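Long-range contacts in LamCAT (PDB 6JIA), which probably hydrolyses the beta-1,3-glucan laminarin, as a laminarinase of glycoside hydrolase family 16: residues G81-R86 against P97-L102; I119-N124 against G207-F212; H130-W135 against N144-I149. One frame throughout, in Å; residues are numbered along the deposited sequence.

How the contacts relate
Each of the three contacts meets the same glucose from a different direction. Contact 1 supplies W100, whose indole face lies against it, contact 2 gives E121 OE2, which accepts the sugar O6 at 2.8 Å, and contact 3 places H134 against the C1 and O2 end. Backbone pairing ties them into neighbouring strands: F99 N of contact 1 lies 2.8 Å from M120 O of contact 2, and E121 O of contact 2 lies 3.0 Å from H130 N of contact 3, both probable hydrogen bonds. Contacts 1 and 3 do not touch, their nearest atoms being about 7 Å apart. The hairpin of contact 3 is nested inside the loop that contact 2 closes.

Contact 1: residues G81-R86 against P97-L102; sequences GKVEAR and PAFWML. With GLC (alpha-D-glucopyranose), chain B.
A85 overlaps the ring of F99, its CB standing 3.7 Å from the ring centroid and shifted toward the rim, a CH-pi contact over one face. The small side chain suits this place, because the ring comes close enough for F99 CE2 to lie 3.4 Å from A85 CB. F99 reaches across with CG anti to the backbone N (chi1 169°), which sends the ring out toward 81-86. Two residues along, V83 meets F99 obliquely, CG1 lying 4.0 Å from F99 CZ, while its other branch, CG2, rests against M101 SD at 4.1 Å. That sulfur is the nearest atom of M101 to V83, and the bend at chi3 (82°) brings the terminal methyl round to the same branch. I119 fits in beside V83 and F99, and V228 lies against A85 and F99, completing the apolar filling.

The strands run nearly antiparallel, at 161°, but their axes come no nearer than 8.8 Å: they face each other through side chains and exchange no backbone bonds. Along 97-102 the CB directions alternate, so W100 points away from this core and meets the sugar instead. The glucose lies over one face of the indole, its C6 3.4 Å from W100 CE2, and A98 CB comes within 3.4 Å of the sugar O6. The indole N-H is held by N202 OD1, which fixes the rotation of the ring. Without the indole, as with an alanine here, the C5–C6 side of the glucose would probably lose its flat platform, and N202 OD1 would be left without this donor. Such alternation, apolar residues inward and an aromatic outward to the saccharide, belongs to the two-layered beta-sandwich of the concanavalin-like glycoside hydrolases, whose concave sheet carries the glucan cleft.

Contact 2: residues I119-N124 against G207-F212; sequences IMEHVN and GNWPGF. With GLC (alpha-D-glucopyranose), chain B.
E121 is the first residue of 119-124 to meet the opposing loop, bringing its carboxylate to the edge of the W209 indole, where OE2 is 3.5 Å from W209 CZ3. The carboxylate and ring planes stand 72° apart, so the acid is set steeply against the ring rather than stacked on it. With the chain extended beyond CG, the same OE2 reaches the glucose and accepts its O6 hydroxyl at 2.8 Å; W96 NE1 donates to that oxygen as well. Two donors thus grip one carboxylate oxygen while the indole edge borders it.

V123, next to point at the loop, lies under the indole. Its CG1 is centred beneath the six-membered ring, 3.6 Å from the centroid and only 9° off the normal, a CH-pi contact, and CG2 follows below the CE2–CZ2 side. A branched residue suits the place, since its two methyls spread beneath the flat ring; CG1 also touches P210 CB at 4.0 Å.

N124 then closes the contact with a hydrogen bond from its side-chain amide. ND2 donates to P210 O over 2.9 Å, lying in the carbonyl plane on a lone pair, and the N-H points fairly straight at 154°. The amide's other end, OD1, takes G94 N, so both ends of the group are used and its flip is settled. Within the loop, G211 N bonds back to G207 O, turning the chain tightly around W209 and P210.

Strand 120-121 lies between strands 95-103 and 128-136, with a classic beta bulge where I119 and M120 both face F99. The loop of 207-212, leaving strand 197-205, folds over the side of the segment from which E121 and V123 project, W209 meeting W96 of strand 95-103 and, edge-to-face, H130 of strand 128-136.

Contact 3: residues H130-W135 against N144-I149; sequences HGTIHW and NYSGSI. With GLC (alpha-D-glucopyranose), chain B.
T132 and S146 face each other as a non-hydrogen-bonded pair, and their hydroxyls bond directly, OG1 to OG at 2.8 Å. T132 turns OG1 to the side of its backbone N (chi1 -48°), and CG2 is left to lie near N144 CB. S146 OG has a further partner in a water, 2.7 Å away, which also lies in the ring plane of H130, 2.6 Å from H130 ND1. Small hydroxyl residues fit here because the strands bring these CA atoms close together. At the next pair along this face, H134 and N144 lie side by side with ring and amide planes 80° apart, H134 ND1 being 3.6 Å from N144 CB. The imidazole presents one face to the sugar, GLC O2 standing 3.5 Å above the ring plane of H134, over its centre.

On the opposite face I133 lies beside Y145, and the far end of the W135 indole reaches Y145 CB, with W135 CZ3 4.1 Å from it. Beneath all this is regular antiparallel pairing of a beta hairpin. G131 and G147 exchange two bonds, G147 N reaching G131 O at 2.8 Å with an angle of 164° at the hydrogen, and I133 and Y145 exchange two more.

A second shell sets the imidazoles. Y142 OH bonds to both H134 ND1 and N144 ND2, bracing ring and amide together, while E126 OE1 takes H130 NE2. The backbones of H130, T132 and H134 bond in turn to E121, D118 and A116.

The face of T132 and H134 is therefore polar and linked by hydroxyl and water, as befits one side of a saccharide cleft. The E126 carboxylate may make H130 somewhat more basic, and the Y142 bond holds H134 turned with its ring face to the glucose.

Contact 1: residues G81-R86 against P97-L102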
loop_
_atom_site.group_PDB
_atom_site.type_symbol
_atom_site.label_atom_id
_atom_site.label_comp_id
_atom_site.label_asym_id
_atom_site.label_seq_id
_atom_site.Cartn_x
_atom_site.Cartn_y
_atom_site.Cartn_z
ATOM N N GLY A 81 3.884 14.698 5.453
ATOM C CA GLY A 81 5.125 14.516 4.693
ATOM C C GLY A 81 4.860 14.180 3.240
ATOM O O GLY A 81 3.714 14.237 2.780
ATOM N N LYS A 82 5.937 13.880 2.546
ATOM C CA LYS A 82 5.884 13.410 1.167
ATOM C C LYS A 82 6.320 11.961 1.233
ATOM O O LYS A 82 7.428 11.693 1.719
ATOM C CB LYS A 82 6.757 14.305 0.288
ATOM C CG LYS A 82 6.966 13.832 -1.137
ATOM C CD LYS A 82 7.632 14.876 -1.992
ATOM C CE LYS A 82 8.273 14.289 -3.228
ATOM N NZ LYS A 82 8.941 15.354 -4.026
ATOM N N VAL A 83 5.470 11.062 0.772
ATOM C CA VAL A 83 5.741 9.617 0.928
ATOM C C VAL A 83 5.724 9.023 -0.467
ATOM O O VAL A 83 4.751 9.252 -1.182
ATOM C CB VAL A 83 4.742 8.954 1.884
ATOM C CG1 VAL A 83 5.035 7.484 2.087
ATOM C CG2 VAL A 83 4.699 9.672 3.226
ATOM N N GLU A 84 6.812 8.390 -0.882
ATOM C CA GLU A 84 6.860 7.890 -2.271
ATOM C C GLU A 84 7.640 6.599 -2.407
ATOM O O GLU A 84 8.494 6.243 -1.552
ATOM C CB GLU A 84 7.303 8.940 -3.277
ATOM C CG GLU A 84 8.728 9.342 -3.290
ATOM C CD GLU A 84 9.012 10.224 -4.506
ATOM O OE1 GLU A 84 8.126 11.063 -4.929
ATOM O OE2 GLU A 84 10.091 10.047 -5.057
ATOM N N ALA A 85 7.274 5.890 -3.466
ATOM C CA ALA A 85 7.950 4.633 -3.836
ATOM C C ALA A 85 8.009 4.541 -5.358
ATOM O O ALA A 85 7.073 5.001 -6.054
ATOM C CB ALA A 85 7.243 3.472 -3.209
ATOM N N ARG A 86 9.089 3.960 -5.862
ATOM C CA ARG A 86 9.229 3.691 -7.302
ATOM C C ARG A 86 8.963 2.194 -7.493
ATOM O O ARG A 86 9.708 1.407 -6.941
ATOM C CB ARG A 86 10.616 4.157 -7.732
ATOM C CG ARG A 86 10.865 3.977 -9.205
ATOM C CD ARG A 86 12.132 4.696 -9.615
ATOM N NE ARG A 86 12.202 4.633 -11.061
ATOM C CZ ARG A 86 12.973 3.812 -11.782
ATOM N NH1 ARG A 86 13.855 3.013 -11.220
ATOM N NH2 ARG A 86 12.907 3.862 -13.098
ATOM N N PRO A 97 -1.763 -5.483 -5.846
ATOM C CA PRO A 97 -0.633 -4.846 -5.159
ATOM C C PRO A 97 -1.062 -3.525 -4.512
ATOM O O PRO A 97 -2.009 -2.873 -5.040
ATOM C CB PRO A 97 0.395 -4.560 -6.261
ATOM C CG PRO A 97 -0.294 -4.854 -7.593
ATOM C CD PRO A 97 -1.673 -5.385 -7.305
ATOM N N ALA A 98 -0.401 -3.152 -3.406
ATOM C CA ALA A 98 -0.723 -1.904 -2.707
ATOM C C ALA A 98 0.519 -1.328 -2.045
ATOM O O ALA A 98 1.398 -2.072 -1.564
ATOM C CB ALA A 98 -1.845 -2.145 -1.726
ATOM N N PHE A 99 0.542 -0.005 -2.044
ATOM C CA PHE A 99 1.494 0.846 -1.317
ATOM C C PHE A 99 0.636 1.842 -0.539
ATOM O O PHE A 99 -0.069 2.643 -1.164
ATOM C CB PHE A 99 2.462 1.497 -2.308
ATOM C CG PHE A 99 3.322 2.593 -1.727
ATOM C CD1 PHE A 99 3.962 2.429 -0.518
ATOM C CD2 PHE A 99 3.545 3.767 -2.422
ATOM C CE1 PHE A 99 4.833 3.401 -0.015
ATOM C CE2 PHE A 99 4.388 4.756 -1.903
ATOM C CZ PHE A 99 5.018 4.578 -0.700
ATOM N N TRP A 100 0.627 1.724 0.782
ATOM C CA TRP A 100 -0.381 2.393 1.633
ATOM C C TRP A 100 0.135 2.647 3.042
ATOM O O TRP A 100 1.300 2.320 3.385
ATOM C CB TRP A 100 -1.675 1.592 1.632
ATOM C CG TRP A 100 -1.607 0.162 2.068
ATOM C CD1 TRP A 100 -0.899 -0.874 1.507
ATOM C CD2 TRP A 100 -2.429 -0.429 3.082
ATOM N NE1 TRP A 100 -1.194 -2.050 2.134
ATOM C CE2 TRP A 100 -2.161 -1.818 3.076
ATOM C CE3 TRP A 100 -3.427 0.062 3.918
ATOM C CZ2 TRP A 100 -2.831 -2.703 3.930
ATOM C CZ3 TRP A 100 -4.061 -0.808 4.785
ATOM C CH2 TRP A 100 -3.769 -2.169 4.781
ATOM N N MET A 101 -0.722 3.271 3.807
ATOM C CA MET A 101 -0.411 3.728 5.172
ATOM C C MET A 101 -1.629 3.478 6.061
ATOM O O MET A 101 -2.726 3.560 5.553
ATOM C CB MET A 101 -0.068 5.216 5.118
ATOM C CG MET A 101 1.096 5.558 4.192
ATOM S SD MET A 101 1.581 7.331 4.469
ATOM C CE MET A 101 2.606 7.106 5.910
ATOM N N LEU A 102 -1.389 3.225 7.338
ATOM C CA LEU A 102 -2.387 3.049 8.424
ATOM C C LEU A 102 -1.983 3.937 9.604
ATOM O O LEU A 102 -0.779 4.028 9.917
ATOM C CB LEU A 102 -2.426 1.587 8.856
ATOM C CG LEU A 102 -3.196 0.622 7.958
ATOM C CD1 LEU A 102 -2.954 -0.833 8.439
ATOM C CD2 LEU A 102 -4.684 0.953 7.951
HETATM C C1 GLC B . -7.250 -0.256 1.689
HETATM C C2 GLC B . -8.204 -1.311 2.227
HETATM C C3 GLC B . -7.494 -2.413 2.942
HETATM C C4 GLC B . -6.480 -3.035 2.033
HETATM C C5 GLC B . -5.446 -1.920 1.624
HETATM C C6 GLC B . -4.392 -2.417 0.611
HETATM O O1 GLC B . -6.705 0.558 2.730
HETATM O O2 GLC B . -9.199 -0.654 2.945
HETATM O O3 GLC B . -8.463 -3.393 3.350
HETATM O O4 GLC B . -5.875 -4.165 2.635
HETATM O O5 GLC B . -6.245 -0.925 0.906
HETATM O O6 GLC B . -4.988 -2.969 -0.572
#

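Contact 2: residues I119-N124 against G207-F212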
loop_
_atom_site.group_PDB
_atom_site.type_symbol
_atom_site.label_atom_id
_atom_site.label_comp_id
_atom_site.label_asym_id
_atom_site.label_seq_id
_atom_site.Cartn_x
_atom_site.Cartn_y
_atom_site.Cartn_z
ATOM N N ILE A 119 -1.620 4.981 -1.242
ATOM C CA ILE A 119 -0.818 5.805 -2.176
ATOM C C ILE A 119 -0.888 5.223 -3.583
ATOM O O ILE A 119 -0.962 5.998 -4.576
ATOM C CB ILE A 119 0.616 5.938 -1.658
ATOM C CG1 ILE A 119 0.653 6.560 -0.254
ATOM C CG2 ILE A 119 1.403 6.739 -2.690
ATOM C CD1 ILE A 119 1.973 6.411 0.461
ATOM N N MET A 120 -0.920 3.906 -3.676
ATOM C CA MET A 120 -1.081 3.194 -4.962
ATOM C C MET A 120 -1.819 1.913 -4.646
ATOM O O MET A 120 -1.354 1.173 -3.745
ATOM C CB MET A 120 0.249 2.815 -5.633
ATOM C CG MET A 120 0.131 2.209 -6.981
ATOM S SD MET A 120 -0.327 0.449 -6.999
ATOM C CE MET A 120 0.975 -0.294 -6.038
ATOM N N GLU A 121 -2.890 1.681 -5.392
ATOM C CA GLU A 121 -3.460 0.333 -5.560
ATOM C C GLU A 121 -3.713 0.063 -7.032
ATOM O O GLU A 121 -4.061 0.959 -7.777
ATOM C CB GLU A 121 -4.767 0.162 -4.796
ATOM C CG GLU A 121 -4.584 0.195 -3.304
ATOM C CD GLU A 121 -5.902 0.030 -2.587
ATOM O OE1 GLU A 121 -6.667 1.072 -2.515
ATOM O OE2 GLU A 121 -6.229 -1.139 -2.282
ATOM N N HIS A 122 -3.631 -1.199 -7.389
ATOM C CA HIS A 122 -3.971 -1.661 -8.746
ATOM C C HIS A 122 -4.629 -3.020 -8.595
ATOM O O HIS A 122 -4.216 -3.757 -7.668
ATOM C CB HIS A 122 -2.703 -1.731 -9.600
ATOM C CG HIS A 122 -2.938 -2.251 -10.974
ATOM N ND1 HIS A 122 -2.760 -3.577 -11.298
ATOM C CD2 HIS A 122 -3.371 -1.646 -12.092
ATOM C CE1 HIS A 122 -3.069 -3.767 -12.578
ATOM N NE2 HIS A 122 -3.449 -2.600 -13.092
ATOM N N VAL A 123 -5.588 -3.300 -9.481
ATOM C CA VAL A 123 -6.241 -4.628 -9.551
ATOM C C VAL A 123 -6.193 -5.165 -10.968
ATOM O O VAL A 123 -6.328 -4.368 -11.956
ATOM C CB VAL A 123 -7.664 -4.575 -8.980
ATOM C CG1 VAL A 123 -7.604 -4.324 -7.487
ATOM C CG2 VAL A 123 -8.536 -3.539 -9.672
ATOM N N ASN A 124 -6.083 -6.487 -11.052
ATOM C CA ASN A 124 -6.366 -7.224 -12.297
ATOM C C ASN A 124 -5.465 -6.682 -13.401
ATOM O O ASN A 124 -4.211 -6.611 -13.174
ATOM C CB ASN A 124 -7.869 -7.193 -12.577
ATOM C CG ASN A 124 -8.664 -7.873 -11.483
ATOM O OD1 ASN A 124 -8.222 -8.883 -10.940
ATOM N ND2 ASN A 124 -9.801 -7.297 -11.132
ATOM N N GLY A 207 -9.854 -11.298 -3.642
ATOM C CA GLY A 207 -10.515 -10.437 -2.650
ATOM C C GLY A 207 -11.700 -9.706 -3.225
ATOM O O GLY A 207 -11.921 -9.807 -4.411
ATOM N N ASN A 208 -12.441 -8.988 -2.375
ATOM C CA ASN A 208 -13.774 -8.446 -2.736
ATOM C C ASN A 208 -13.620 -7.530 -3.968
ATOM O O ASN A 208 -14.390 -7.673 -4.931
ATOM C CB ASN A 208 -14.400 -7.763 -1.536
ATOM C CG ASN A 208 -14.762 -8.747 -0.439
ATOM O OD1 ASN A 208 -15.069 -9.921 -0.695
ATOM N ND2 ASN A 208 -14.626 -8.285 0.789
ATOM N N TRP A 209 -12.581 -6.710 -4.004
ATOM C CA TRP A 209 -12.380 -5.732 -5.094
ATOM C C TRP A 209 -11.859 -6.378 -6.373
ATOM O O TRP A 209 -12.539 -6.283 -7.402
ATOM C CB TRP A 209 -11.580 -4.540 -4.592
ATOM C CG TRP A 209 -11.347 -3.506 -5.634
ATOM C CD1 TRP A 209 -12.048 -3.285 -6.776
ATOM C CD2 TRP A 209 -10.273 -2.559 -5.623
ATOM N NE1 TRP A 209 -11.487 -2.266 -7.476
ATOM C CE2 TRP A 209 -10.394 -1.797 -6.798
ATOM C CE3 TRP A 209 -9.239 -2.287 -4.731
ATOM C CZ2 TRP A 209 -9.498 -0.776 -7.112
ATOM C CZ3 TRP A 209 -8.345 -1.291 -5.040
ATOM C CH2 TRP A 209 -8.482 -0.543 -6.214
ATOM N N PRO A 210 -10.695 -7.057 -6.415
ATOM C CA PRO A 210 -10.238 -7.627 -7.683
ATOM C C PRO A 210 -11.095 -8.810 -8.152
ATOM O O PRO A 210 -11.105 -9.140 -9.359
ATOM C CB PRO A 210 -8.812 -8.098 -7.360
ATOM C CG PRO A 210 -8.799 -8.338 -5.858
ATOM C CD PRO A 210 -9.752 -7.304 -5.301
ATOM N N GLY A 211 -11.773 -9.457 -7.203
ATOM C CA GLY A 211 -12.544 -10.671 -7.506
ATOM C C GLY A 211 -11.755 -11.947 -7.312
ATOM O O GLY A 211 -10.621 -11.920 -6.778
ATOM N N PHE A 212 -12.342 -13.066 -7.731
ATOM C CA PHE A 212 -11.844 -14.432 -7.443
ATOM C C PHE A 212 -11.633 -15.207 -8.742
ATOM O O PHE A 212 -11.450 -16.420 -8.689
ATOM C CB PHE A 212 -12.789 -15.152 -6.463
ATOM C CG PHE A 212 -13.066 -14.325 -5.222
ATOM C CD1 PHE A 212 -12.211 -14.380 -4.131
ATOM C CD2 PHE A 212 -14.189 -13.505 -5.142
ATOM C CE1 PHE A 212 -12.448 -13.594 -3.010
ATOM C CE2 PHE A 212 -14.424 -12.722 -4.019
ATOM C CZ PHE A 212 -13.551 -12.774 -2.952
HETATM C C1 GLC B . -7.250 -0.256 1.689
HETATM C C2 GLC B . -8.204 -1.311 2.227
HETATM C C3 GLC B . -7.494 -2.413 2.942
HETATM C C4 GLC B . -6.480 -3.035 2.033
HETATM C C5 GLC B . -5.446 -1.920 1.624
HETATM C C6 GLC B . -4.392 -2.417 0.611
HETATM O O1 GLC B . -6.705 0.558 2.730
HETATM O O2 GLC B . -9.199 -0.654 2.945
HETATM O O3 GLC B . -8.463 -3.393 3.350
HETATM O O4 GLC B . -5.875 -4.165 2.635
HETATM O O5 GLC B . -6.245 -0.925 0.906
HETATM O O6 GLC B . -4.988 -2.969 -0.572
#

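Contact 3: residues H130-W135 against N144-I149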
loop_
_atom_site.group_PDB
_atom_site.type_symbol
_atom_site.label_atom_id
_atom_site.label_comp_id
_atom_site.label_asym_id
_atom_site.label_seq_id
_atom_site.Cartn_x
_atom_site.Cartn_y
_atom_site.Cartn_z
ATOM N N HIS A 130 -5.035 3.661 -8.516
ATOM C CA HIS A 130 -6.005 4.315 -7.622
ATOM C C HIS A 130 -5.278 4.891 -6.417
ATOM O O HIS A 130 -4.298 4.304 -5.940
ATOM C CB HIS A 130 -7.087 3.313 -7.185
ATOM C CG HIS A 130 -7.849 2.704 -8.316
ATOM N ND1 HIS A 130 -8.974 3.317 -8.863
ATOM C CD2 HIS A 130 -7.660 1.569 -9.022
ATOM C CE1 HIS A 130 -9.477 2.534 -9.819
ATOM N NE2 HIS A 130 -8.660 1.482 -9.970
ATOM N N GLY A 131 -5.757 6.037 -5.967
ATOM C CA GLY A 131 -5.359 6.680 -4.714
ATOM C C GLY A 131 -6.581 6.962 -3.888
ATOM O O GLY A 131 -7.536 7.534 -4.431
ATOM N N THR A 132 -6.578 6.547 -2.621
ATOM C CA THR A 132 -7.792 6.533 -1.771
ATOM C C THR A 132 -7.465 6.872 -0.312
ATOM O O THR A 132 -6.443 6.417 0.191
ATOM C CB THR A 132 -8.431 5.148 -1.820
ATOM O OG1 THR A 132 -8.532 4.740 -3.176
ATOM C CG2 THR A 132 -9.806 5.124 -1.199
ATOM N N ILE A 133 -8.389 7.562 0.373
ATOM C CA ILE A 133 -8.411 7.580 1.859
ATOM C C ILE A 133 -9.635 6.825 2.339
ATOM O O ILE A 133 -10.709 6.882 1.675
ATOM C CB ILE A 133 -8.399 9.003 2.432
ATOM C CG1 ILE A 133 -9.279 9.960 1.623
ATOM C CG2 ILE A 133 -6.974 9.482 2.575
ATOM C CD1 ILE A 133 -9.567 11.287 2.370
ATOM N N HIS A 134 -9.457 6.160 3.463
ATOM C CA HIS A 134 -10.512 5.420 4.185
ATOM C C HIS A 134 -10.529 5.915 5.615
ATOM O O HIS A 134 -9.464 6.017 6.183
ATOM C CB HIS A 134 -10.223 3.922 4.213
ATOM C CG HIS A 134 -10.124 3.278 2.875
ATOM N ND1 HIS A 134 -11.160 2.562 2.346
ATOM C CD2 HIS A 134 -9.081 3.157 2.008
ATOM C CE1 HIS A 134 -10.787 2.024 1.197
ATOM N NE2 HIS A 134 -9.513 2.387 0.959
ATOM N N TRP A 135 -11.710 6.102 6.186
ATOM C CA TRP A 135 -11.835 6.629 7.559
ATOM C C TRP A 135 -13.264 6.445 8.061
ATOM O O TRP A 135 -14.098 5.866 7.312
ATOM C CB TRP A 135 -11.327 8.078 7.611
ATOM C CG TRP A 135 -12.242 9.133 7.059
ATOM C CD1 TRP A 135 -13.016 9.986 7.800
ATOM C CD2 TRP A 135 -12.514 9.431 5.684
ATOM N NE1 TRP A 135 -13.742 10.802 6.979
ATOM C CE2 TRP A 135 -13.463 10.481 5.675
ATOM C CE3 TRP A 135 -12.043 8.929 4.458
ATOM C CZ2 TRP A 135 -13.948 11.035 4.499
ATOM C CZ3 TRP A 135 -12.535 9.471 3.294
ATOM C CH2 TRP A 135 -13.460 10.520 3.313
ATOM N N ASN A 144 -14.937 6.406 2.205
ATOM C CA ASN A 144 -13.706 6.418 1.369
ATOM C C ASN A 144 -13.902 7.416 0.243
ATOM O O ASN A 144 -15.035 7.716 -0.106
ATOM C CB ASN A 144 -13.302 5.013 0.910
ATOM C CG ASN A 144 -14.336 4.384 0.022
ATOM O OD1 ASN A 144 -14.884 5.040 -0.875
ATOM N ND2 ASN A 144 -14.663 3.143 0.304
ATOM N N TYR A 145 -12.790 7.956 -0.238
ATOM C CA TYR A 145 -12.701 8.960 -1.307
ATOM C C TYR A 145 -11.471 8.636 -2.153
ATOM O O TYR A 145 -10.332 8.731 -1.670
ATOM C CB TYR A 145 -12.657 10.356 -0.699
ATOM C CG TYR A 145 -12.647 11.489 -1.693
ATOM C CD1 TYR A 145 -13.650 11.606 -2.633
ATOM C CD2 TYR A 145 -11.731 12.532 -1.601
ATOM C CE1 TYR A 145 -13.675 12.647 -3.543
ATOM C CE2 TYR A 145 -11.774 13.608 -2.468
ATOM C CZ TYR A 145 -12.779 13.692 -3.415
ATOM O OH TYR A 145 -12.856 14.716 -4.306
ATOM N N SER A 146 -11.737 8.269 -3.401
ATOM C CA SER A 146 -10.790 7.625 -4.327
ATOM C C SER A 146 -10.703 8.452 -5.612
ATOM O O SER A 146 -11.752 8.929 -6.076
ATOM C CB SER A 146 -11.299 6.241 -4.618
ATOM O OG SER A 146 -10.278 5.500 -5.206
ATOM N N GLY A 147 -9.521 8.532 -6.213
ATOM C CA GLY A 147 -9.344 8.973 -7.605
ATOM C C GLY A 147 -8.437 8.013 -8.345
ATOM O O GLY A 147 -7.814 7.161 -7.707
ATOM N N SER A 148 -8.321 8.158 -9.656
ATOM C CA SER A 148 -7.507 7.234 -10.458
ATOM C C SER A 148 -6.828 8.009 -11.574
ATOM O O SER A 148 -7.257 9.120 -11.872
ATOM C CB SER A 148 -8.336 6.094 -10.927
ATOM O OG SER A 148 -9.257 6.520 -11.889
ATOM N N ILE A 149 -5.767 7.437 -12.125
ATOM C CA ILE A 149 -5.017 8.004 -13.277
ATOM C C ILE A 149 -4.713 6.875 -14.250
ATOM O O ILE A 149 -4.328 5.791 -13.801
ATOM C CB ILE A 149 -3.737 8.702 -12.818
ATOM C CG1 ILE A 149 -2.991 9.349 -13.986
ATOM C CG2 ILE A 149 -2.851 7.750 -12.047
ATOM C CD1 ILE A 149 -1.976 10.377 -13.536
HETATM C C1 GLC B . -7.250 -0.256 1.689
HETATM C C2 GLC B . -8.204 -1.311 2.227
HETATM C C3 GLC B . -7.494 -2.413 2.942
HETATM C C4 GLC B . -6.480 -3.035 2.033
HETATM C C5 GLC B . -5.446 -1.920 1.624
HETATM C C6 GLC B . -4.392 -2.417 0.611
HETATM O O1 GLC B . -6.705 0.558 2.730
HETATM O O2 GLC B . -9.199 -0.654 2.945
HETATM O O3 GLC B . -8.463 -3.393 3.350
HETATM O O4 GLC B . -5.875 -4.165 2.635
HETATM O O5 GLC B . -6.245 -0.925 0.906
HETATM O O6 GLC B . -4.988 -2.969 -0.572
HETATM O O HOH W 1 -10.576 5.128 -7.906
#